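Local coordinates for protein cytochrome P450 (CYP102L1) (Mycobacterium phage Adler, PDB 6N6Q) that binds heme and, as a phage-encoded member of the cytochrome P450 family, probably activates dioxygen to oxidise organic substrates, at residues 122-133 with 423-432; 303-312 with 324-332. All coordinates share one frame; numbering follows the deposited sequence.

In the fold
Helix 422-439, which runs past the heme, packs on helix 119-145 in interaction 1 and is touched by interaction 2; its Phe424, Ala425, Glu428 and Met429 contribute to the heme pocket. Interaction 2 lies farther out and joins helix 298-311 to the end of helix 322-326 and the first turn of helix 329-341; the side chain of its Leu331 is about 13 Å from the heme. The two centres are about 15 Å apart and Ile325 bridges them, with its CG1 3.5 Å from CE1 of His427 and its CD1 3.5 Å from CG1 of Ile431. Along the chain, interaction 2 is nested within the long connection that interaction 1 closes.

Interaction 1. Residues 122-133 with 423-432; sequences MSTYHQRIAATV and QFAQHEMVIA. With HEM (protoporphyrin IX containing Fe), chain E.
His126 and His427 meet rim to rim, their ring planes inclined by 62°, where helix 119-145 packs against helix 422-439. In P450 nomenclature these correspond to helices D and L, two members of the four-helix core of the fold. Their segments run roughly parallel, crossing at -37° with axes 10.0 Å apart. His126 ND1 and His427 NE2 are 3.0 Å apart in a nearly straight hydrogen bond for which either ring could be the donor. The far nitrogen of the His126 ring, NE2, is bonded to the carbonyl oxygen of Phe320, so the ring is held at two corners and its rotation is fixed. CD1 of Ile431 lies against the same ring, 3.6 Å from ND1.

Between the helices, Met122, its chain bent at chi2 (-48°) and again at chi3, crosses Phe424 at about a right angle. Its CE comes within 3.5 Å of CD2 of Phe424, and its SD makes an oblique Met-aromatic contact with the ring. CE also touches His427 CB, so the methyl lies against both residues. Tyr125 approaches the rim of Phe424 crosswise, while its hydroxyl is bonded to the carbonyl of Ala116. Farther along, Ile129 is a knob in a hole formed by Phe424, His427, Glu428 and Ile431, and Val133 extends the apolar seam to Ile431.

The heme lies beyond this seam. Glu428 OE2 is hydrogen-bonded to Ser283, Ala425 CB is 3.5 Å from the vinyl carbon CAB, and Phe424 CD1 is 3.7 Å from the heme methyl CMC.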
loop_
_atom_site.group_PDB
_atom_site.type_symbol
_atom_site.label_atom_id
_atom_site.label_comp_id
_atom_site.label_asym_id
_atom_site.label_seq_id
_atom_site.Cartn_x
_atom_site.Cartn_y
_atom_site.Cartn_z
ATOM N N MET A 122 8.507 15.534 2.286
ATOM C CA MET A 122 7.384 15.236 3.169
ATOM C C MET A 122 6.977 16.456 3.985
ATOM O O MET A 122 5.783 16.674 4.229
ATOM C CB MET A 122 7.729 14.064 4.089
ATOM C CG MET A 122 7.784 12.722 3.377
ATOM S SD MET A 122 6.338 12.443 2.336
ATOM C CE MET A 122 5.010 12.603 3.534
ATOM N N SER A 123 7.951 17.265 4.410
ATOM C CA SER A 123 7.629 18.458 5.185
ATOM C C SER A 123 6.784 19.436 4.380
ATOM O O SER A 123 5.973 20.172 4.954
ATOM C CB SER A 123 8.912 19.136 5.670
ATOM O OG SER A 123 9.711 19.558 4.579
ATOM N N THR A 124 6.952 19.457 3.055
ATOM C CA THR A 124 6.106 20.300 2.220
ATOM C C THR A 124 4.654 19.838 2.249
ATOM O O THR A 124 3.742 20.665 2.136
ATOM C CB THR A 124 6.619 20.314 0.779
ATOM O OG1 THR A 124 6.453 19.015 0.198
ATOM C CG2 THR A 124 8.092 20.696 0.739
ATOM N N TYR A 125 4.420 18.535 2.404
ATOM C CA TYR A 125 3.068 17.992 2.406
ATOM C C TYR A 125 2.441 17.943 3.793
ATOM O O TYR A 125 1.218 17.783 3.892
ATOM C CB TYR A 125 3.056 16.571 1.828
ATOM C CG TYR A 125 3.842 16.383 0.549
ATOM C CD1 TYR A 125 3.812 17.335 -0.463
ATOM C CD2 TYR A 125 4.611 15.245 0.355
ATOM C CE1 TYR A 125 4.529 17.154 -1.630
ATOM C CE2 TYR A 125 5.330 15.057 -0.807
ATOM C CZ TYR A 125 5.285 16.013 -1.797
ATOM O OH TYR A 125 6.003 15.824 -2.958
ATOM N N HIS A 126 3.243 18.080 4.853
ATOM C CA HIS A 126 2.775 17.780 6.205
ATOM C C HIS A 126 1.513 18.557 6.563
ATOM O O HIS A 126 0.562 17.996 7.116
ATOM C CB HIS A 126 3.876 18.077 7.223
ATOM C CG HIS A 126 3.406 18.024 8.643
ATOM N ND1 HIS A 126 3.226 16.840 9.324
ATOM C CD2 HIS A 126 3.063 19.010 9.506
ATOM C CE1 HIS A 126 2.802 17.098 10.548
ATOM N NE2 HIS A 126 2.693 18.408 10.685
ATOM N N GLN A 127 1.494 19.858 6.261
ATOM C CA GLN A 127 0.337 20.683 6.597
ATOM C C GLN A 127 -0.928 20.153 5.935
ATOM O O GLN A 127 -1.974 20.017 6.583
ATOM C CB GLN A 127 0.598 22.134 6.190
ATOM C CG GLN A 127 0.857 23.076 7.359
ATOM C CD GLN A 127 1.957 22.585 8.286
ATOM O OE1 GLN A 127 3.104 22.402 7.870
ATOM N NE2 GLN A 127 1.610 22.370 9.552
ATOM N N ARG A 128 -0.846 19.828 4.643
ATOM C CA ARG A 128 -2.020 19.349 3.920
ATOM C C ARG A 128 -2.444 17.968 4.404
ATOM O O ARG A 128 -3.643 17.674 4.487
ATOM C CB ARG A 128 -1.729 19.330 2.421
ATOM C CG ARG A 128 -2.872 19.806 1.543
ATOM C CD ARG A 128 -2.328 20.705 0.443
ATOM N NE ARG A 128 -1.003 20.265 0.014
ATOM C CZ ARG A 128 -0.089 21.061 -0.530
ATOM N NH1 ARG A 128 -0.352 22.348 -0.710
ATOM N NH2 ARG A 128 1.092 20.570 -0.884
ATOM N N ILE A 129 -1.474 17.105 4.722
ATOM C CA ILE A 129 -1.794 15.792 5.276
ATOM C C ILE A 129 -2.536 15.944 6.597
ATOM O O ILE A 129 -3.608 15.361 6.801
ATOM C CB ILE A 129 -0.515 14.952 5.447
ATOM C CG1 ILE A 129 0.140 14.680 4.092
ATOM C CG2 ILE A 129 -0.828 13.647 6.164
ATOM C CD1 ILE A 129 1.441 13.907 4.191
ATOM N N ALA A 130 -1.976 16.742 7.511
ATOM C CA ALA A 130 -2.580 16.909 8.829
ATOM C C ALA A 130 -3.951 17.565 8.732
ATOM O O ALA A 130 -4.863 17.227 9.495
ATOM C CB ALA A 130 -1.657 17.729 9.729
ATOM N N ALA A 131 -4.115 18.507 7.801
ATOM C CA ALA A 131 -5.421 19.132 7.612
ATOM C C ALA A 131 -6.456 18.125 7.130
ATOM O O ALA A 131 -7.634 18.220 7.495
ATOM C CB ALA A 131 -5.312 20.296 6.627
ATOM N N THR A 132 -6.037 17.154 6.317
ATOM C CA THR A 132 -6.974 16.151 5.819
ATOM C C THR A 132 -7.380 15.183 6.923
ATOM O O THR A 132 -8.535 14.741 6.976
ATOM C CB THR A 132 -6.356 15.406 4.637
ATOM O OG1 THR A 132 -5.945 16.355 3.644
ATOM C CG2 THR A 132 -7.361 14.447 4.018
ATOM N N VAL A 133 -6.448 14.844 7.816
ATOM C CA VAL A 133 -6.793 14.023 8.972
ATOM C C VAL A 133 -7.787 14.758 9.862
ATOM O O VAL A 133 -8.731 14.158 10.393
ATOM C CB VAL A 133 -5.523 13.622 9.745
ATOM C CG1 VAL A 133 -5.881 12.775 10.956
ATOM C CG2 VAL A 133 -4.559 12.873 8.834
ATOM N N GLN A 423 8.419 6.656 2.761
ATOM C CA GLN A 423 8.445 7.768 3.705
ATOM C C GLN A 423 7.119 8.517 3.721
ATOM O O GLN A 423 6.731 9.066 4.758
ATOM C CB GLN A 423 9.595 8.717 3.370
ATOM C CG GLN A 423 10.971 8.061 3.399
ATOM C CD GLN A 423 11.345 7.417 2.074
ATOM O OE1 GLN A 423 11.235 8.037 1.017
ATOM N NE2 GLN A 423 11.787 6.164 2.128
ATOM N N PHE A 424 6.411 8.544 2.590
ATOM C CA PHE A 424 5.085 9.150 2.561
ATOM C C PHE A 424 4.092 8.316 3.357
ATOM O O PHE A 424 3.303 8.854 4.143
ATOM C CB PHE A 424 4.614 9.315 1.113
ATOM C CG PHE A 424 3.348 10.117 0.968
ATOM C CD1 PHE A 424 2.107 9.521 1.126
ATOM C CD2 PHE A 424 3.401 11.466 0.659
ATOM C CE1 PHE A 424 0.945 10.256 0.989
ATOM C CE2 PHE A 424 2.242 12.207 0.521
ATOM C CZ PHE A 424 1.013 11.602 0.686
ATOM N N ALA A 425 4.116 6.996 3.165
ATOM C CA ALA A 425 3.178 6.123 3.862
ATOM C C ALA A 425 3.425 6.136 5.365
ATOM O O ALA A 425 2.484 6.249 6.158
ATOM C CB ALA A 425 3.276 4.701 3.310
ATOM N N GLN A 426 4.688 6.025 5.777
ATOM C CA GLN A 426 4.993 6.009 7.203
ATOM C C GLN A 426 4.631 7.330 7.871
ATOM O O GLN A 426 4.255 7.344 9.047
ATOM C CB GLN A 426 6.470 5.681 7.417
ATOM C CG GLN A 426 6.811 4.232 7.113
ATOM C CD GLN A 426 8.301 3.993 6.987
ATOM O OE1 GLN A 426 9.083 4.935 6.856
ATOM N NE2 GLN A 426 8.705 2.726 7.025
ATOM N N HIS A 427 4.716 8.442 7.140
ATOM C CA HIS A 427 4.335 9.725 7.722
ATOM C C HIS A 427 2.827 9.814 7.912
ATOM O O HIS A 427 2.349 10.202 8.984
ATOM C CB HIS A 427 4.837 10.873 6.847
ATOM C CG HIS A 427 4.785 12.209 7.522
ATOM N ND1 HIS A 427 5.589 12.531 8.594
ATOM C CD2 HIS A 427 4.023 13.303 7.279
ATOM C CE1 HIS A 427 5.327 13.768 8.982
ATOM N NE2 HIS A 427 4.380 14.257 8.201
ATOM N N GLU A 428 2.055 9.449 6.884
ATOM C CA GLU A 428 0.604 9.577 6.974
ATOM C C GLU A 428 -0.004 8.545 7.916
ATOM O O GLU A 428 -1.040 8.811 8.534
ATOM C CB GLU A 428 -0.031 9.457 5.586
ATOM C CG GLU A 428 0.172 8.110 4.919
ATOM C CD GLU A 428 -0.776 7.883 3.757
ATOM O OE1 GLU A 428 -1.971 8.229 3.886
ATOM O OE2 GLU A 428 -0.326 7.361 2.715
ATOM N N MET A 429 0.616 7.368 8.038
ATOM C CA MET A 429 0.062 6.341 8.913
ATOM C C MET A 429 0.194 6.720 10.382
ATOM O O MET A 429 -0.680 6.382 11.187
ATOM C CB MET A 429 0.741 4.996 8.647
ATOM C CG MET A 429 0.340 4.342 7.331
ATOM S SD MET A 429 1.001 2.676 7.127
ATOM C CE MET A 429 2.764 2.995 7.109
ATOM N N VAL A 430 1.265 7.425 10.749
ATOM C CA VAL A 430 1.454 7.817 12.141
ATOM C C VAL A 430 0.524 8.967 12.512
ATOM O O VAL A 430 -0.123 8.941 13.564
ATOM C CB VAL A 430 2.929 8.175 12.405
ATOM C CG1 VAL A 430 3.102 8.681 13.830
ATOM C CG2 VAL A 430 3.817 6.968 12.164
ATOM N N ILE A 431 0.443 9.992 11.657
ATOM C CA ILE A 431 -0.435 11.126 11.941
ATOM C C ILE A 431 -1.881 10.665 12.056
ATOM O O ILE A 431 -2.634 11.140 12.915
ATOM C CB ILE A 431 -0.281 12.217 10.865
ATOM C CG1 ILE A 431 1.184 12.621 10.705
ATOM C CG2 ILE A 431 -1.122 13.433 11.216
ATOM C CD1 ILE A 431 1.392 13.810 9.788
ATOM N N ALA A 432 -2.292 9.733 11.192
ATOM C CA ALA A 432 -3.664 9.239 11.229
ATOM C C ALA A 432 -3.943 8.492 12.527
ATOM O O ALA A 432 -4.977 8.707 13.171
ATOM C CB ALA A 432 -3.929 8.339 10.022
HETATM C CHA HEM E . 6.100 -0.056 -4.821
HETATM C CHB HEM E . 4.195 -1.495 -0.588
HETATM C CHC HEM E . 2.406 2.973 0.122
HETATM C CHD HEM E . 3.670 4.149 -4.421
HETATM C C1A HEM E . 5.773 -0.841 -3.732
HETATM C C2A HEM E . 6.180 -2.214 -3.492
HETATM C C3A HEM E . 5.654 -2.606 -2.330
HETATM C C4A HEM E . 4.894 -1.502 -1.778
HETATM C CMA HEM E . 5.830 -3.999 -1.691
HETATM C CAA HEM E . 7.058 -3.087 -4.413
HETATM C CBA HEM E . 6.158 -3.756 -5.448
HETATM C CGA HEM E . 6.934 -4.760 -6.261
HETATM O O1A HEM E . 8.123 -5.020 -5.937
HETATM O O2A HEM E . 6.360 -5.305 -7.238
HETATM C C1B HEM E . 3.596 -0.397 0.001
HETATM C C2B HEM E . 3.059 -0.341 1.346
HETATM C C3B HEM E . 2.562 0.896 1.548
HETATM C C4B HEM E . 2.771 1.657 0.329
HETATM C CMB HEM E . 3.094 -1.542 2.321
HETATM C CAB HEM E . 1.873 1.502 2.800
HETATM C CBB HEM E . 1.624 0.843 3.938
HETATM C C1C HEM E . 2.609 3.707 -1.030
HETATM C C2C HEM E . 2.300 5.108 -1.230
HETATM C C3C HEM E . 2.640 5.446 -2.474
HETATM C C4C HEM E . 3.189 4.263 -3.128
HETATM C CMC HEM E . 1.675 6.064 -0.191
HETATM C CAC HEM E . 2.451 6.872 -3.046
HETATM C CBC HEM E . 2.824 7.216 -4.283
HETATM C C1D HEM E . 4.446 3.124 -4.928
HETATM C C2D HEM E . 5.059 3.076 -6.244
HETATM C C3D HEM E . 5.727 1.922 -6.353
HETATM C C4D HEM E . 5.568 1.187 -5.113
HETATM C CMD HEM E . 4.954 4.169 -7.331
HETATM C CAD HEM E . 6.533 1.448 -7.585
HETATM C CBD HEM E . 7.940 2.034 -7.544
HETATM C CGD HEM E . 8.758 1.499 -8.694
HETATM O O1D HEM E . 9.666 2.227 -9.175
HETATM O O2D HEM E . 8.502 0.348 -9.136
HETATM N NA HEM E . 4.988 -0.446 -2.664
HETATM N NB HEM E . 3.402 0.837 -0.586
HETATM N NC HEM E . 3.148 3.229 -2.208
HETATM N ND HEM E . 4.781 1.953 -4.270
HETATM FE FE HEM E . 3.953 1.350 -2.482
#

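Interaction 2. Residues 303-312 with 324-332; sequences QARAEVDAMW and QIAKLRYLR
Glu307 reaches from helix 298-311 to the start of helix 329-341 with an extended side chain. Its CB is directed at the opposing segment, and CG, set anti to the backbone N (chi1 -168°), passes 4.0 Å from CD2 of Leu328. The carboxylate then meets the backbone N-H groups at the N-terminal end of the helix. OE2 accepts from Tyr330 N at 2.8 Å and OE1 from Leu331 N at 3.0 Å, both on their syn sides and 17° out of the carboxylate plane. Two nearly straight bonds thus grip the group by both oxygens, and the positive end of the helix dipole would be expected to stabilise its negative charge. Leu328, at the N-cap position, is also the centre of an inverse gamma turn that leads the chain into the helix. These elements correspond to helices J and K of the P450 fold, the latter being the helix that carries the family's ExxR motif.

On one side of the glutamate, Gln303 stacks its amide over a face of the Tyr330 ring with the planes 10° apart, and its CG stands 3.7 Å from the ring centroid in a CH-pi contact. Ala304 CB lies at the edge of that ring. Toward the other end, Met311 folds back so that its CE touches both Lys327 CB and Leu328 CD2, while CD1 of Leu328 meets the edge of the Trp312 indole, 3.7 Å from CH2.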
loop_
_atom_site.group_PDB
_atom_site.type_symbol
_atom_site.label_atom_id
_atom_site.label_comp_id
_atom_site.label_asym_id
_atom_site.label_seq_id
_atom_site.Cartn_x
_atom_site.Cartn_y
_atom_site.Cartn_z
ATOM N N GLN A 303 -0.121 2.075 26.011
ATOM C CA GLN A 303 1.220 2.618 25.826
ATOM C C GLN A 303 1.267 3.594 24.655
ATOM O O GLN A 303 1.990 4.597 24.704
ATOM C CB GLN A 303 2.224 1.481 25.629
ATOM C CG GLN A 303 3.670 1.939 25.589
ATOM C CD GLN A 303 4.658 0.792 25.704
ATOM O OE1 GLN A 303 4.274 -0.353 25.948
ATOM N NE2 GLN A 303 5.941 1.097 25.529
ATOM N N ALA A 304 0.499 3.325 23.598
ATOM C CA ALA A 304 0.459 4.247 22.467
ATOM C C ALA A 304 -0.322 5.509 22.812
ATOM O O ALA A 304 0.097 6.620 22.466
ATOM C CB ALA A 304 -0.142 3.555 21.244
ATOM N N ARG A 305 -1.459 5.358 23.497
ATOM C CA ARG A 305 -2.236 6.526 23.896
ATOM C C ARG A 305 -1.465 7.398 24.879
ATOM O O ARG A 305 -1.675 8.615 24.923
ATOM C CB ARG A 305 -3.572 6.094 24.500
ATOM C CG ARG A 305 -4.680 7.123 24.364
ATOM C CD ARG A 305 -6.005 6.594 24.894
ATOM N NE ARG A 305 -6.409 5.351 24.242
ATOM C CZ ARG A 305 -7.078 5.288 23.093
ATOM N NH1 ARG A 305 -7.415 6.402 22.460
ATOM N NH2 ARG A 305 -7.405 4.111 22.576
ATOM N N ALA A 306 -0.568 6.800 25.667
ATOM C CA ALA A 306 0.254 7.593 26.575
ATOM C C ALA A 306 1.342 8.352 25.828
ATOM O O ALA A 306 1.723 9.454 26.242
ATOM C CB ALA A 306 0.875 6.696 27.646
ATOM N N GLU A 307 1.851 7.786 24.731
ATOM C CA GLU A 307 2.889 8.465 23.964
ATOM C C GLU A 307 2.326 9.666 23.215
ATOM O O GLU A 307 2.997 10.698 23.091
ATOM C CB GLU A 307 3.548 7.489 22.993
ATOM C CG GLU A 307 4.827 8.011 22.360
ATOM C CD GLU A 307 5.386 7.067 21.312
ATOM O OE1 GLU A 307 4.627 6.669 20.401
ATOM O OE2 GLU A 307 6.582 6.713 21.405
ATOM N N VAL A 308 1.096 9.555 22.709
ATOM C CA VAL A 308 0.484 10.676 22.006
ATOM C C VAL A 308 -0.113 11.696 22.967
ATOM O O VAL A 308 -0.288 12.862 22.590
ATOM C CB VAL A 308 -0.585 10.187 21.014
ATOM C CG1 VAL A 308 0.023 9.196 20.028
ATOM C CG2 VAL A 308 -1.759 9.559 21.749
ATOM N N ASP A 309 -0.431 11.292 24.201
ATOM C CA ASP A 309 -0.871 12.262 25.198
ATOM C C ASP A 309 0.295 13.115 25.678
ATOM O O ASP A 309 0.140 14.322 25.901
ATOM C CB ASP A 309 -1.535 11.552 26.378
ATOM C CG ASP A 309 -2.933 11.061 26.053
ATOM O OD1 ASP A 309 -3.385 11.258 24.904
ATOM O OD2 ASP A 309 -3.581 10.474 26.947
ATOM N N ALA A 310 1.473 12.508 25.834
ATOM C CA ALA A 310 2.638 13.258 26.289
ATOM C C ALA A 310 3.141 14.223 25.224
ATOM O O ALA A 310 3.715 15.265 25.558
ATOM C CB ALA A 310 3.754 12.297 26.702
ATOM N N MET A 311 2.940 13.899 23.946
ATOM C CA MET A 311 3.398 14.785 22.882
ATOM C C MET A 311 2.489 16.000 22.735
ATOM O O MET A 311 2.975 17.128 22.593
ATOM C CB MET A 311 3.486 14.017 21.563
ATOM C CG MET A 311 4.037 14.830 20.402
ATOM S SD MET A 311 5.783 15.237 20.575
ATOM C CE MET A 311 6.514 13.603 20.543
ATOM N N TRP A 312 1.172 15.795 22.770
ATOM C CA TRP A 312 0.195 16.876 22.649
ATOM C C TRP A 312 -0.755 16.804 23.838
ATOM O O TRP A 312 -1.787 16.119 23.782
ATOM C CB TRP A 312 -0.569 16.792 21.328
ATOM C CG TRP A 312 0.315 16.772 20.116
ATOM C CD1 TRP A 312 0.831 17.851 19.460
ATOM C CD2 TRP A 312 0.782 15.613 19.413
ATOM N NE1 TRP A 312 1.594 17.436 18.395
ATOM C CE2 TRP A 312 1.579 16.067 18.344
ATOM C CE3 TRP A 312 0.604 14.236 19.583
ATOM C CZ2 TRP A 312 2.200 15.194 17.450
ATOM C CZ3 TRP A 312 1.221 13.371 18.694
ATOM C CH2 TRP A 312 2.007 13.853 17.643
ATOM N N GLN A 324 7.550 16.215 15.056
ATOM C CA GLN A 324 6.993 15.407 16.135
ATOM C C GLN A 324 6.601 14.008 15.683
ATOM O O GLN A 324 6.530 13.100 16.517
ATOM C CB GLN A 324 5.779 16.105 16.747
ATOM C CG GLN A 324 6.124 17.284 17.636
ATOM C CD GLN A 324 4.892 17.964 18.200
ATOM O OE1 GLN A 324 3.835 17.986 17.565
ATOM N NE2 GLN A 324 5.021 18.526 19.395
ATOM N N ILE A 325 6.354 13.812 14.387
ATOM C CA ILE A 325 5.807 12.543 13.915
ATOM C C ILE A 325 6.811 11.415 14.116
ATOM O O ILE A 325 6.480 10.361 14.670
ATOM C CB ILE A 325 5.371 12.664 12.445
ATOM C CG1 ILE A 325 4.338 13.782 12.296
ATOM C CG2 ILE A 325 4.816 11.343 11.942
ATOM C CD1 ILE A 325 3.240 13.740 13.342
ATOM N N ALA A 326 8.056 11.620 13.681
ATOM C CA ALA A 326 9.071 10.585 13.825
ATOM C C ALA A 326 9.486 10.358 15.272
ATOM O O ALA A 326 10.122 9.339 15.563
ATOM C CB ALA A 326 10.300 10.930 12.985
ATOM N N LYS A 327 9.145 11.273 16.181
ATOM C CA LYS A 327 9.490 11.107 17.587
ATOM C C LYS A 327 8.555 10.151 18.317
ATOM O O LYS A 327 8.843 9.786 19.462
ATOM C CB LYS A 327 9.502 12.467 18.294
ATOM C CG LYS A 327 10.610 13.402 17.812
ATOM C CD LYS A 327 10.755 14.634 18.696
ATOM C CE LYS A 327 9.547 15.553 18.593
ATOM N NZ LYS A 327 9.777 16.879 19.237
ATOM N N LEU A 328 7.454 9.739 17.692
ATOM C CA LEU A 328 6.539 8.764 18.285
ATOM C C LEU A 328 7.103 7.374 18.023
ATOM O O LEU A 328 6.749 6.706 17.050
ATOM C CB LEU A 328 5.136 8.921 17.709
ATOM C CG LEU A 328 4.474 10.284 17.914
ATOM C CD1 LEU A 328 3.140 10.355 17.186
ATOM C CD2 LEU A 328 4.291 10.572 19.397
ATOM N N ARG A 329 7.998 6.934 18.912
ATOM C CA ARG A 329 8.689 5.662 18.709
ATOM C C ARG A 329 7.731 4.481 18.803
ATOM O O ARG A 329 7.729 3.601 17.933
ATOM C CB ARG A 329 9.819 5.507 19.727
ATOM C CG ARG A 329 10.243 4.058 19.936
ATOM C CD ARG A 329 11.145 3.894 21.147
ATOM N NE ARG A 329 11.210 2.503 21.588
ATOM C CZ ARG A 329 12.078 1.609 21.126
ATOM N NH1 ARG A 329 12.963 1.956 20.200
ATOM N NH2 ARG A 329 12.061 0.365 21.590
ATOM N N TYR A 330 6.913 4.436 19.858
ATOM C CA TYR A 330 6.077 3.260 20.077
ATOM C C TYR A 330 4.991 3.138 19.016
ATOM O O TYR A 330 4.675 2.029 18.573
ATOM C CB TYR A 330 5.458 3.295 21.472
ATOM C CG TYR A 330 4.713 2.024 21.811
ATOM C CD1 TYR A 330 5.400 0.872 22.172
ATOM C CD2 TYR A 330 3.326 1.971 21.760
ATOM C CE1 TYR A 330 4.727 -0.295 22.478
ATOM C CE2 TYR A 330 2.645 0.807 22.064
ATOM C CZ TYR A 330 3.351 -0.322 22.422
ATOM O OH TYR A 330 2.680 -1.483 22.728
ATOM N N LEU A 331 4.407 4.263 18.595
ATOM C CA LEU A 331 3.405 4.210 17.535
ATOM C C LEU A 331 4.012 3.722 16.227
ATOM O O LEU A 331 3.340 3.039 15.447
ATOM C CB LEU A 331 2.756 5.580 17.351
ATOM C CG LEU A 331 1.476 5.599 16.512
ATOM C CD1 LEU A 331 0.489 4.561 17.024
ATOM C CD2 LEU A 331 0.848 6.984 16.521
ATOM N N ARG A 332 5.280 4.055 15.973
ATOM C CA ARG A 332 5.970 3.501 14.814
ATOM C C ARG A 332 6.154 1.994 14.956
ATOM O O ARG A 332 6.066 1.254 13.969
ATOM C CB ARG A 332 7.318 4.199 14.631
ATOM C CG ARG A 332 8.212 3.585 13.564
ATOM C CD ARG A 332 7.550 3.593 12.191
ATOM N NE ARG A 332 8.493 3.202 11.147
ATOM C CZ ARG A 332 9.217 4.063 10.440
ATOM N NH1 ARG A 332 9.099 5.367 10.658
ATOM N NH2 ARG A 332 10.059 3.623 9.515
#